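Hypothetical protein HI1011 (Haemophilus influenzae, PDB 1YZY) catalyses the ATP-dependent phosphorylation of 3-oxo-tetronate to 3-oxo-tetronate 4-phosphate, as a member of the four-carbon acid sugar kinase family. Local coordinates at residues F79-T84 / I111-P116; N124-V129 / D149-R154; G165-A170 / A194-V199. All blocks are in the same frame, centred on the assembly; numbering follows the deposited sequence.

Contact 1 (F79-T84 / I111-P116); sequences FKYCST and ITPALP
I111 meets the phenol end of Y81 through its CG2 methyl, which lies 3.3 Å from Y81 OH, while the two side chains cross at about a right angle. The methyl stands anti to the backbone N of I111, with CG1 beside that nitrogen (chi1 -68°), and it approaches the tyrosine obliquely. The hydroxyl is hydrogen-bonded to T218 OG1, on strand 216-219, so a buried polar group that is satisfied there also lies against a methyl branch of I111. At T112 the side chain turns from segment 79-84 to touch I122 and the leucines L204 and L207 of helix 202-210.

P113 follows with the largest share of the contact. Its CB points toward segment 79-84 and reaches the edge of the Y81 ring, near the ring plane, 4.3 Å from Y81 CE1. The same CB lies 3.2 Å from S83 O and 3.8 Å from C82 O, so the proline rests against the turning backbone beyond strand 77-80 as well as the aromatic edge. Here the chains come closest, with 4.2 Å between S83 CA and P113 CA. S83 O and P113 O, both acceptors, lie 3.2 Å apart without bonding, and S83 CB is also 3.2 Å from P113 O. The contact is mainly van der Waals packing of Y81, I111 and P113. It forms a junction at the C-terminal ends of strands 77-80 and 109-111 and the loops that follow them, joining two separate sheets within the sugar-binding N-terminal domain.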
loop_
_atom_site.group_PDB
_atom_site.type_symbol
_atom_site.label_atom_id
_atom_site.label_comp_id
_atom_site.label_asym_id
_atom_site.label_seq_id
_atom_site.Cartn_x
_atom_site.Cartn_y
_atom_site.Cartn_z
ATOM N N PHE A 79 -2.804 -0.056 13.950
ATOM C CA PHE A 79 -1.808 0.962 13.634
ATOM C C PHE A 79 -0.679 0.248 12.900
ATOM O O PHE A 79 0.103 -0.473 13.504
ATOM C CB PHE A 79 -1.295 1.620 14.926
ATOM C CG PHE A 79 -0.169 2.601 14.714
ATOM C CD1 PHE A 79 0.001 3.249 13.491
ATOM C CD2 PHE A 79 0.740 2.851 15.734
ATOM C CE1 PHE A 79 1.061 4.120 13.287
ATOM C CE2 PHE A 79 1.804 3.719 15.543
ATOM C CZ PHE A 79 1.968 4.356 14.315
ATOM N N LYS A 80 -0.598 0.466 11.595
ATOM C CA LYS A 80 0.403 -0.160 10.745
ATOM C C LYS A 80 1.636 0.685 10.459
ATOM O O LYS A 80 1.539 1.779 9.910
ATOM C CB LYS A 80 -0.264 -0.588 9.430
ATOM C CG LYS A 80 0.661 -0.747 8.231
ATOM C CD LYS A 80 1.232 -2.125 8.142
ATOM C CE LYS A 80 2.081 -2.282 6.905
ATOM N NZ LYS A 80 3.351 -1.511 6.953
ATOM N N TYR A 81 2.803 0.138 10.785
ATOM C CA TYR A 81 4.078 0.802 10.554
ATOM C C TYR A 81 5.028 -0.115 9.774
ATOM O O TYR A 81 4.632 -1.189 9.329
ATOM C CB TYR A 81 4.693 1.291 11.871
ATOM C CG TYR A 81 4.591 0.315 13.020
ATOM C CD1 TYR A 81 5.353 -0.853 13.042
ATOM C CD2 TYR A 81 3.741 0.564 14.092
ATOM C CE1 TYR A 81 5.271 -1.746 14.104
ATOM C CE2 TYR A 81 3.650 -0.321 15.159
ATOM C CZ TYR A 81 4.422 -1.477 15.160
ATOM O OH TYR A 81 4.362 -2.348 16.227
ATOM N N CYS A 82 6.270 0.310 9.576
ATOM C CA CYS A 82 7.207 -0.495 8.802
ATOM C C CYS A 82 7.695 -1.742 9.546
ATOM O O CYS A 82 7.755 -1.757 10.785
ATOM C CB CYS A 82 8.393 0.361 8.352
ATOM S SG CYS A 82 9.393 -0.331 7.001
ATOM N N SER A 83 8.031 -2.782 8.784
ATOM C CA SER A 83 8.519 -4.033 9.362
ATOM C C SER A 83 9.921 -3.906 9.991
ATOM O O SER A 83 10.377 -4.809 10.701
ATOM C CB SER A 83 8.469 -5.163 8.325
ATOM O OG SER A 83 9.363 -4.949 7.241
ATOM N N THR A 84 10.598 -2.789 9.729
ATOM C CA THR A 84 11.922 -2.535 10.305
ATOM C C THR A 84 11.814 -1.537 11.464
ATOM O O THR A 84 12.815 -1.002 11.947
ATOM C CB THR A 84 12.951 -2.072 9.255
ATOM O OG1 THR A 84 12.304 -1.303 8.238
ATOM C CG2 THR A 84 13.611 -3.267 8.608
ATOM N N ILE A 111 2.943 -5.286 19.843
ATOM C CA ILE A 111 3.861 -4.701 18.880
ATOM C C ILE A 111 4.503 -5.834 18.096
ATOM O O ILE A 111 5.087 -6.741 18.689
ATOM C CB ILE A 111 4.962 -3.895 19.614
ATOM C CG1 ILE A 111 4.349 -2.662 20.277
ATOM C CG2 ILE A 111 6.124 -3.564 18.687
ATOM C CD1 ILE A 111 5.324 -1.895 21.107
ATOM N N THR A 112 4.388 -5.803 16.774
ATOM C CA THR A 112 5.000 -6.840 15.960
ATOM C C THR A 112 5.182 -6.525 14.486
ATOM O O THR A 112 4.232 -6.552 13.714
ATOM C CB THR A 112 4.275 -8.213 16.101
ATOM O OG1 THR A 112 4.861 -9.163 15.199
ATOM C CG2 THR A 112 2.785 -8.089 15.810
ATOM N N PRO A 113 6.394 -6.104 14.104
ATOM C CA PRO A 113 6.718 -5.787 12.712
ATOM C C PRO A 113 7.213 -7.003 11.932
ATOM O O PRO A 113 7.969 -6.892 10.967
ATOM C CB PRO A 113 7.960 -4.904 12.857
ATOM C CG PRO A 113 8.573 -5.357 14.142
ATOM C CD PRO A 113 7.375 -5.484 15.011
ATOM N N ALA A 114 6.777 -8.182 12.360
ATOM C CA ALA A 114 7.186 -9.495 11.877
ATOM C C ALA A 114 6.330 -10.158 10.801
ATOM O O ALA A 114 5.107 -10.046 10.774
ATOM C CB ALA A 114 7.514 -10.525 12.970
ATOM N N LEU A 115 7.038 -10.892 9.948
ATOM C CA LEU A 115 6.514 -11.706 8.859
ATOM C C LEU A 115 7.673 -12.598 8.419
ATOM O O LEU A 115 8.373 -12.347 7.440
ATOM C CB LEU A 115 6.026 -10.868 7.679
ATOM C CG LEU A 115 5.360 -11.697 6.574
ATOM C CD1 LEU A 115 4.355 -12.671 7.175
ATOM C CD2 LEU A 115 4.678 -10.767 5.577
ATOM N N PRO A 116 7.971 -13.640 9.206
ATOM C CA PRO A 116 9.086 -14.564 9.004
ATOM C C PRO A 116 9.297 -15.070 7.597
ATOM O O PRO A 116 10.438 -15.275 7.184
ATOM C CB PRO A 116 8.755 -15.702 9.969
ATOM C CG PRO A 116 8.075 -14.989 11.080
ATOM C CD PRO A 116 7.124 -14.107 10.316
#

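Contact 2 (N124-V129 / D149-R154); sequences NGYLFV and DANLMR
Y126 and N151 set their planar groups perpendicular, ring and amide planes 90° apart, with the amide nitrogen over one face of the ring. N151 ND2 sits toward the rim, 3.6 Å from Y126 CZ. Because CG of N151 is anti to its backbone N (chi1 -170°), the amide can lie over the ring with ND2 while OD1 accepts from R154 N in the carbonyl plane, at 3.0 Å; N151 is thus the N-cap of helix 152-159. R154 folds back over this cap, with N151 CB against one face of its guanidinium group, and forms a side-on, two-nitrogen salt bridge with D149: NE meets the syn lone pair of OD2 and NH2 bonds to OD1. D149 OD1 also accepts from N151 N, which lies above the carboxylate plane, and this makes an Asx turn.

The backbones form a single beta bridge, Y126 with N151, that ties strand 126-129, the middle strand of the antiparallel sheet with 120-123 and 132-133, to the start of the helix. L127 N donates to A150 O at 2.8 Å and L152 N to G125 O at 2.9 Å, both close to straight. The CA of Y126 adds a CH...O contact to A150 O.

L152 points toward the strand, its CB 3.3 Å from G125 O and its CD1 4.2 Å from L127 CB, and it goes on to I122 and V195. G125, at positive phi, has no CB to collide with M153 CE or the carbonyl O of N124. M153, bent at chi2 and chi3, curls its thioether back over this glycine, with SD 3.8 Å from G125 CA and CE 3.7 Å from N124 O.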
loop_
_atom_site.group_PDB
_atom_site.type_symbol
_atom_site.label_atom_id
_atom_site.label_comp_id
_atom_site.label_asym_id
_atom_site.label_seq_id
_atom_site.Cartn_x
_atom_site.Cartn_y
_atom_site.Cartn_z
ATOM N N ASN A 124 13.430 -13.133 20.989
ATOM C CA ASN A 124 13.793 -12.536 22.274
ATOM C C ASN A 124 13.553 -11.033 22.193
ATOM O O ASN A 124 14.197 -10.242 22.888
ATOM C CB ASN A 124 15.256 -12.834 22.652
ATOM C CG ASN A 124 15.392 -13.980 23.653
ATOM O OD1 ASN A 124 14.498 -14.238 24.464
ATOM N ND2 ASN A 124 16.523 -14.666 23.600
ATOM N N GLY A 125 12.587 -10.651 21.361
ATOM C CA GLY A 125 12.267 -9.248 21.198
ATOM C C GLY A 125 13.206 -8.525 20.258
ATOM O O GLY A 125 13.027 -7.335 20.022
ATOM N N TYR A 126 14.224 -9.221 19.761
ATOM C CA TYR A 126 15.181 -8.634 18.827
ATOM C C TYR A 126 14.674 -8.827 17.398
ATOM O O TYR A 126 14.296 -9.940 17.020
ATOM C CB TYR A 126 16.553 -9.313 18.937
ATOM C CG TYR A 126 17.286 -9.093 20.234
ATOM C CD1 TYR A 126 18.352 -8.200 20.307
ATOM C CD2 TYR A 126 16.924 -9.791 21.388
ATOM C CE1 TYR A 126 19.043 -8.003 21.501
ATOM C CE2 TYR A 126 17.608 -9.607 22.586
ATOM C CZ TYR A 126 18.669 -8.712 22.639
ATOM O OH TYR A 126 19.366 -8.535 23.819
ATOM N N LEU A 127 14.697 -7.760 16.602
ATOM C CA LEU A 127 14.247 -7.835 15.218
ATOM C C LEU A 127 15.396 -8.193 14.293
ATOM O O LEU A 127 16.495 -7.635 14.393
ATOM C CB LEU A 127 13.608 -6.510 14.774
ATOM C CG LEU A 127 13.016 -6.416 13.361
ATOM C CD1 LEU A 127 11.804 -7.324 13.225
ATOM C CD2 LEU A 127 12.607 -4.978 13.078
ATOM N N PHE A 128 15.151 -9.168 13.428
ATOM C CA PHE A 128 16.137 -9.600 12.457
ATOM C C PHE A 128 15.612 -9.226 11.079
ATOM O O PHE A 128 14.407 -9.221 10.840
ATOM C CB PHE A 128 16.367 -11.120 12.546
ATOM C CG PHE A 128 17.137 -11.551 13.773
ATOM C CD1 PHE A 128 18.508 -11.797 13.701
ATOM C CD2 PHE A 128 16.498 -11.694 15.004
ATOM C CE1 PHE A 128 19.232 -12.176 14.831
ATOM C CE2 PHE A 128 17.211 -12.074 16.146
ATOM C CZ PHE A 128 18.582 -12.314 16.055
ATOM N N VAL A 129 16.524 -8.821 10.208
ATOM C CA VAL A 129 16.187 -8.450 8.844
ATOM C C VAL A 129 17.035 -9.359 7.939
ATOM O O VAL A 129 18.181 -9.138 7.563
ATOM C CB VAL A 129 16.687 -7.026 8.508
ATOM C CG1 VAL A 129 16.447 -6.721 7.040
ATOM C CG2 VAL A 129 15.960 -6.012 9.368
ATOM N N ASP A 149 19.815 -0.253 17.267
ATOM C CA ASP A 149 19.447 -1.179 18.332
ATOM C C ASP A 149 18.426 -2.139 17.722
ATOM O O ASP A 149 17.489 -1.709 17.057
ATOM C CB ASP A 149 18.824 -0.411 19.508
ATOM C CG ASP A 149 18.710 -1.249 20.789
ATOM O OD1 ASP A 149 19.021 -2.458 20.768
ATOM O OD2 ASP A 149 18.304 -0.688 21.830
ATOM N N ALA A 150 18.642 -3.436 17.908
ATOM C CA ALA A 150 17.742 -4.451 17.371
ATOM C C ALA A 150 16.664 -4.879 18.364
ATOM O O ALA A 150 15.718 -5.564 17.992
ATOM C CB ALA A 150 18.542 -5.658 16.903
ATOM N N ASN A 151 16.797 -4.448 19.615
ATOM C CA ASN A 151 15.854 -4.790 20.684
ATOM C C ASN A 151 14.615 -3.884 20.655
ATOM O O ASN A 151 14.687 -2.698 20.989
ATOM C CB ASN A 151 16.570 -4.694 22.043
ATOM C CG ASN A 151 15.756 -5.260 23.190
ATOM O OD1 ASN A 151 14.892 -4.601 23.746
ATOM N ND2 ASN A 151 16.067 -6.481 23.580
ATOM N N LEU A 152 13.476 -4.473 20.294
ATOM C CA LEU A 152 12.211 -3.760 20.180
ATOM C C LEU A 152 11.659 -3.128 21.443
ATOM O O LEU A 152 11.015 -2.079 21.373
ATOM C CB LEU A 152 11.147 -4.655 19.522
ATOM C CG LEU A 152 11.406 -5.005 18.052
ATOM C CD1 LEU A 152 10.551 -6.191 17.604
ATOM C CD2 LEU A 152 11.129 -3.780 17.189
ATOM N N MET A 153 11.808 -3.805 22.580
ATOM C CA MET A 153 11.325 -3.252 23.843
ATOM C C MET A 153 12.107 -1.973 24.157
ATOM O O MET A 153 11.562 -1.039 24.733
ATOM C CB MET A 153 11.489 -4.243 24.999
ATOM C CG MET A 153 10.599 -5.471 24.940
ATOM S SD MET A 153 11.155 -6.669 23.734
ATOM C CE MET A 153 12.683 -7.214 24.451
ATOM N N ARG A 154 13.391 -1.962 23.806
ATOM C CA ARG A 154 14.252 -0.804 24.037
ATOM C C ARG A 154 13.918 0.327 23.069
ATOM O O ARG A 154 13.938 1.503 23.449
ATOM C CB ARG A 154 15.742 -1.177 23.922
ATOM C CG ARG A 154 16.282 -1.971 25.118
ATOM C CD ARG A 154 17.796 -1.888 25.240
ATOM N NE ARG A 154 18.522 -2.397 24.070
ATOM C CZ ARG A 154 19.183 -3.552 24.027
ATOM N NH1 ARG A 154 19.213 -4.362 25.082
ATOM N NH2 ARG A 154 19.866 -3.875 22.945
#

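Contact 3 (G165-A170 / A194-V199)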
loop_
_atom_site.group_PDB
_atom_site.type_symbol
_atom_site.label_atom_id
_atom_site.label_comp_id
_atom_site.label_asym_id
_atom_site.label_seq_id
_atom_site.Cartn_x
_atom_site.Cartn_y
_atom_site.Cartn_z
ATOM N N GLY A 165 6.834 -4.870 27.278
ATOM C CA GLY A 165 7.147 -6.225 27.711
ATOM C C GLY A 165 7.423 -7.181 26.564
ATOM O O GLY A 165 7.575 -6.750 25.422
ATOM N N LEU A 166 7.527 -8.474 26.870
ATOM C CA LEU A 166 7.780 -9.499 25.845
ATOM C C LEU A 166 7.090 -10.826 26.201
ATOM O O LEU A 166 6.996 -11.275 27.350
ATOM C CB LEU A 166 9.280 -9.760 25.693
ATOM C CG LEU A 166 9.665 -10.926 24.774
ATOM C CD1 LEU A 166 9.452 -10.537 23.331
ATOM C CD2 LEU A 166 11.108 -11.325 24.984
ATOM N N VAL A 167 6.556 -11.422 25.138
ATOM C CA VAL A 167 5.908 -12.727 25.053
ATOM C C VAL A 167 6.894 -13.581 24.301
ATOM O O VAL A 167 6.809 -13.564 23.073
ATOM C CB VAL A 167 4.522 -12.762 24.369
ATOM C CG1 VAL A 167 3.924 -14.185 24.458
ATOM C CG2 VAL A 167 3.571 -11.738 25.027
ATOM N N ALA A 168 7.826 -14.278 24.951
ATOM C CA ALA A 168 8.807 -15.041 24.213
ATOM C C ALA A 168 8.317 -16.218 23.379
ATOM O O ALA A 168 7.220 -16.741 23.588
ATOM C CB ALA A 168 9.864 -15.495 25.209
ATOM N N TYR A 169 9.150 -16.595 22.416
ATOM C CA TYR A 169 8.904 -17.706 21.506
ATOM C C TYR A 169 8.372 -18.934 22.242
ATOM O O TYR A 169 7.327 -19.488 21.885
ATOM C CB TYR A 169 10.221 -18.053 20.796
ATOM C CG TYR A 169 10.226 -19.368 20.044
ATOM C CD1 TYR A 169 9.637 -19.477 18.779
ATOM C CD2 TYR A 169 10.819 -20.507 20.597
ATOM C CE1 TYR A 169 9.641 -20.686 18.085
ATOM C CE2 TYR A 169 10.828 -21.720 19.911
ATOM C CZ TYR A 169 10.239 -21.802 18.655
ATOM O OH TYR A 169 10.264 -22.989 17.965
ATOM N N ALA A 170 9.118 -19.353 23.263
ATOM C CA ALA A 170 8.774 -20.515 24.070
ATOM C C ALA A 170 7.318 -20.520 24.521
ATOM O O ALA A 170 6.723 -21.587 24.693
ATOM C CB ALA A 170 9.700 -20.600 25.266
ATOM N N ALA A 194 3.299 -4.944 24.450
ATOM C CA ALA A 194 3.968 -6.230 24.474
ATOM C C ALA A 194 4.475 -6.668 23.119
ATOM O O ALA A 194 3.690 -6.839 22.191
ATOM C CB ALA A 194 3.024 -7.290 25.017
ATOM N N VAL A 195 5.791 -6.822 23.012
ATOM C CA VAL A 195 6.431 -7.316 21.797
ATOM C C VAL A 195 6.173 -8.834 21.828
ATOM O O VAL A 195 6.083 -9.434 22.903
ATOM C CB VAL A 195 7.968 -7.050 21.815
ATOM C CG1 VAL A 195 8.661 -7.709 20.620
ATOM C CG2 VAL A 195 8.238 -5.561 21.809
ATOM N N VAL A 196 5.968 -9.435 20.664
ATOM C CA VAL A 196 5.717 -10.866 20.594
ATOM C C VAL A 196 6.635 -11.468 19.532
ATOM O O VAL A 196 6.729 -10.967 18.406
ATOM C CB VAL A 196 4.236 -11.181 20.268
ATOM C CG1 VAL A 196 3.981 -12.684 20.331
ATOM C CG2 VAL A 196 3.305 -10.472 21.239
ATOM N N ASP A 197 7.365 -12.503 19.930
ATOM C CA ASP A 197 8.288 -13.193 19.049
ATOM C C ASP A 197 7.599 -13.898 17.880
ATOM O O ASP A 197 6.395 -14.179 17.919
ATOM C CB ASP A 197 9.083 -14.228 19.849
ATOM C CG ASP A 197 10.266 -13.630 20.582
ATOM O OD1 ASP A 197 10.468 -12.401 20.524
ATOM O OD2 ASP A 197 11.011 -14.409 21.209
ATOM N N ALA A 198 8.388 -14.226 16.862
ATOM C CA ALA A 198 7.892 -14.936 15.689
ATOM C C ALA A 198 9.047 -15.214 14.753
ATOM O O ALA A 198 9.513 -14.322 14.050
ATOM C CB ALA A 198 6.818 -14.124 14.972
ATOM N N VAL A 199 9.581 -16.427 14.817
ATOM C CA VAL A 199 10.678 -16.820 13.933
ATOM C C VAL A 199 10.110 -17.679 12.805
ATOM O O VAL A 199 10.808 -18.010 11.843
ATOM C CB VAL A 199 11.768 -17.610 14.686
ATOM C CG1 VAL A 199 12.566 -16.680 15.568
ATOM C CG2 VAL A 199 11.139 -18.730 15.514
#
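Backbone hydrogen bonds pair G165-V167 with A194-V196 as parallel strands, an edge strand beside the central strand of a three-stranded sheet; joined through helix 176-188, they form a beta-alpha-beta unit. V195 N donates to G165 O at 3.0 Å from above the carbonyl plane; V167 N to V195 O has the same length but runs nearly along the C=O axis. A third bond, D197 N to V167 O at 3.4 Å, is straight but weak. Beyond it strand 164-167 passes through the N-cap A168 into helix 169-172, and strand 193-196 into a loop.

Apolar contacts fall on both faces. V167 and V196 lie side by side, pointing the same way, with their CG2 methyls 4.0 Å apart, on the face covered by helices 176-188 and 202-210. On the other, L166 CD1 packs 4.0 Å from V195 CG1, near M153 of helix 152-159. Farther along, V199 CG2 touches the Y169 ring obliquely, 3.6 Å from CE1.

The carboxylate of D197 carries the polar part. CG beside its backbone N (chi1 -82°) turns the group toward helix 169-172, where OD2 accepts from Y169 N at 3.1 Å, on the anti side. Outside the segments, N124 N donates to OD2 and G125 N to OD1. With three backbone N-H groups on one buried carboxylate, a helix start among them, D197 is probably stabilised as an anion and couples strand, helix and neighbouring turn.

The three contacts follow one another along the chain and lie on the same side of its centre, all within the sugar-binding N-terminal domain. Centres of contacts 2 and 3 are about 10 Å apart, and contact 1 lies about 12 Å from contact 2 and about 13 Å from contact 3. Contact 1 links the end of strand 77-80 to strand 109-111, which shares the parallel three-stranded sheet with contact 3 through a probable I111 to A194 hydrogen bond. Contact 2 packs L127 against S83, T84 and P113, and M153 against G165 and V195. Strand 77-80, the parallel sheet, and the antiparallel sheet with helix 152-159, which leads on to strand 164-167, thus form one side of the domain, away from the annotated ATP residues.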